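Local coordinates for protein thioredoxin peroxidase 2 (Plasmodium falciparum, PDB 2C0D) that probably reduces hydrogen peroxide and organic hydroperoxides to water and alcohols as a thioredoxin-dependent 2-Cys peroxiredoxin of the mitochondrion, at residues B[63-67]-B[144-148]. Residues are numbered along the deposited sequence; the frame is centred on the assembly and turned at random.
Sequences FYPLN and FALRG
Arg-147 NH1 is held by two partners: it donates to the oxygen of a water at 3.0 Å, which in turn donates to Pro-65 O, and it forms a salt bridge with Glu-75 OE2. This water lies at the guanidinium edge, in its plane. NH2 and NE donate to the backbone oxygens of Phe-70 and Leu-166; partners on all three nitrogens fix the rotation of the guanidinium plane. Pro-65 CD lies over one face, and Pro-65 CG comes within 3.6 Å of Arg-147 NH2. Although its CB points away from 63-67, CG roughly anti to the backbone N (chi1 -151°) and a bend at chi3 (-48°) bring the guanidinium to the proline. In this thioredoxin-like fold strand 58-63, antiparallel to 144-152, ends here, and regular pairing gives way to the loop before helix 73-81; the Arg-147 side chain passes about 4 Å from that of Cys-72, the predicted peroxidatic cysteine. Phe-63 N donates to Gly-148 O at 2.9 Å, although the position of that oxygen is less certain, and Arg-147 centres an inverse gamma turn closed by Gly-148 N to Leu-146 O at 2.8 Å. A second water joins Tyr-64 O to Ala-145 N. Farther along, Asn-67 ND2 sits over the centre of the Phe-144 ring, 3.3 Å above its plane, amide and ring planes 59° apart, while Asn-67 OD1 accepts from Phe-70 N. Pro-65 CB adds an apolar contact with Phe-144 CD1 at 3.7 Å.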
loop_
_atom_site.group_PDB
_atom_site.type_symbol
_atom_site.label_atom_id
_atom_site.label_comp_id
_atom_site.label_asym_id
_atom_site.label_seq_id
_atom_site.Cartn_x
_atom_site.Cartn_y
_atom_site.Cartn_z
ATOM N N PHE B 63 -8.265 -3.626 -7.862
ATOM C CA PHE B 63 -9.672 -3.222 -7.657
ATOM C C PHE B 63 -9.881 -1.778 -8.114
ATOM O O PHE B 63 -8.979 -0.916 -7.993
ATOM C CB PHE B 63 -10.014 -3.260 -6.165
ATOM C CG PHE B 63 -10.109 -4.653 -5.592
ATOM C CD1 PHE B 63 -11.358 -5.294 -5.498
ATOM C CD2 PHE B 63 -8.972 -5.291 -5.110
ATOM C CE1 PHE B 63 -11.461 -6.563 -4.937
ATOM C CE2 PHE B 63 -9.061 -6.560 -4.529
ATOM C CZ PHE B 63 -10.309 -7.192 -4.425
ATOM N N TYR B 64 -11.073 -1.485 -8.631
ATOM C CA TYR B 64 -11.338 -0.088 -9.073
ATOM C C TYR B 64 -12.840 0.145 -9.128
ATOM O O TYR B 64 -13.624 -0.838 -9.174
ATOM C CB TYR B 64 -10.704 0.202 -10.454
ATOM C CG TYR B 64 -11.142 -0.821 -11.464
ATOM C CD1 TYR B 64 -12.377 -0.698 -12.158
ATOM C CD2 TYR B 64 -10.359 -1.963 -11.680
ATOM C CE1 TYR B 64 -12.800 -1.695 -13.044
ATOM C CE2 TYR B 64 -10.780 -2.964 -12.559
ATOM C CZ TYR B 64 -11.984 -2.830 -13.218
ATOM O OH TYR B 64 -12.331 -3.871 -14.067
ATOM N N PRO B 65 -13.250 1.426 -9.064
ATOM C CA PRO B 65 -14.638 1.870 -9.246
ATOM C C PRO B 65 -14.953 2.183 -10.722
ATOM O O PRO B 65 -14.061 2.595 -11.477
ATOM C CB PRO B 65 -14.668 3.178 -8.415
ATOM C CG PRO B 65 -13.313 3.785 -8.681
ATOM C CD PRO B 65 -12.369 2.541 -8.634
ATOM N N LEU B 66 -16.214 1.951 -11.112
ATOM C CA LEU B 66 -16.705 2.340 -12.434
ATOM C C LEU B 66 -17.748 3.475 -12.412
ATOM O O LEU B 66 -18.261 3.839 -13.464
ATOM C CB LEU B 66 -17.298 1.139 -13.176
ATOM C CG LEU B 66 -16.310 0.088 -13.689
ATOM C CD1 LEU B 66 -17.036 -0.943 -14.600
ATOM C CD2 LEU B 66 -15.129 0.684 -14.422
ATOM N N ASN B 67 -18.005 4.073 -11.256
ATOM C CA ASN B 67 -18.935 5.222 -11.241
ATOM C C ASN B 67 -18.310 6.403 -11.994
ATOM O O ASN B 67 -17.079 6.513 -12.074
ATOM C CB ASN B 67 -19.359 5.597 -9.833
ATOM C CG ASN B 67 -18.193 5.759 -8.917
ATOM O OD1 ASN B 67 -17.529 6.788 -8.937
ATOM N ND2 ASN B 67 -17.935 4.743 -8.088
ATOM N N PHE B 144 -19.175 0.177 -3.935
ATOM C CA PHE B 144 -18.174 -0.043 -4.969
ATOM C C PHE B 144 -16.808 -0.251 -4.366
ATOM O O PHE B 144 -16.608 0.018 -3.200
ATOM C CB PHE B 144 -18.132 1.109 -5.977
ATOM C CG PHE B 144 -17.805 2.453 -5.387
ATOM C CD1 PHE B 144 -16.478 2.817 -5.169
ATOM C CD2 PHE B 144 -18.815 3.370 -5.069
ATOM C CE1 PHE B 144 -16.152 4.085 -4.657
ATOM C CE2 PHE B 144 -18.506 4.641 -4.562
ATOM C CZ PHE B 144 -17.170 4.993 -4.337
ATOM N N ALA B 145 -15.897 -0.738 -5.171
ATOM C CA ALA B 145 -14.540 -0.997 -4.707
ATOM C C ALA B 145 -13.646 0.244 -4.739
ATOM O O ALA B 145 -13.609 1.026 -5.722
ATOM C CB ALA B 145 -13.903 -2.126 -5.523
ATOM N N LEU B 146 -12.852 0.381 -3.689
ATOM C CA LEU B 146 -11.837 1.434 -3.607
ATOM C C LEU B 146 -10.644 1.028 -4.460
ATOM O O LEU B 146 -10.579 -0.104 -4.985
ATOM C CB LEU B 146 -11.389 1.615 -2.137
ATOM C CG LEU B 146 -12.537 2.109 -1.213
ATOM C CD1 LEU B 146 -12.076 2.082 0.225
ATOM C CD2 LEU B 146 -12.878 3.537 -1.601
ATOM N N ARG B 147 -9.684 1.949 -4.588
ATOM C CA ARG B 147 -8.542 1.759 -5.477
ATOM C C ARG B 147 -7.500 0.905 -4.768
ATOM O O ARG B 147 -6.449 1.416 -4.306
ATOM C CB ARG B 147 -7.993 3.150 -5.870
ATOM C CG ARG B 147 -7.352 3.071 -7.238
ATOM C CD ARG B 147 -7.304 4.297 -8.129
ATOM N NE ARG B 147 -8.505 5.085 -8.334
ATOM C CZ ARG B 147 -9.388 4.932 -9.333
ATOM N NH1 ARG B 147 -9.314 3.930 -10.200
ATOM N NH2 ARG B 147 -10.414 5.751 -9.399
ATOM N N GLY B 148 -7.805 -0.383 -4.635
ATOM C CA GLY B 148 -6.954 -1.298 -3.867
ATOM C C GLY B 148 -6.113 -2.144 -4.794
ATOM O O GLY B 148 -6.507 -2.423 -5.942
HETATM O O HOH W 1 -16.209 -1.347 -8.059
HETATM O O HOH W 2 -11.507 3.332 -12.217
#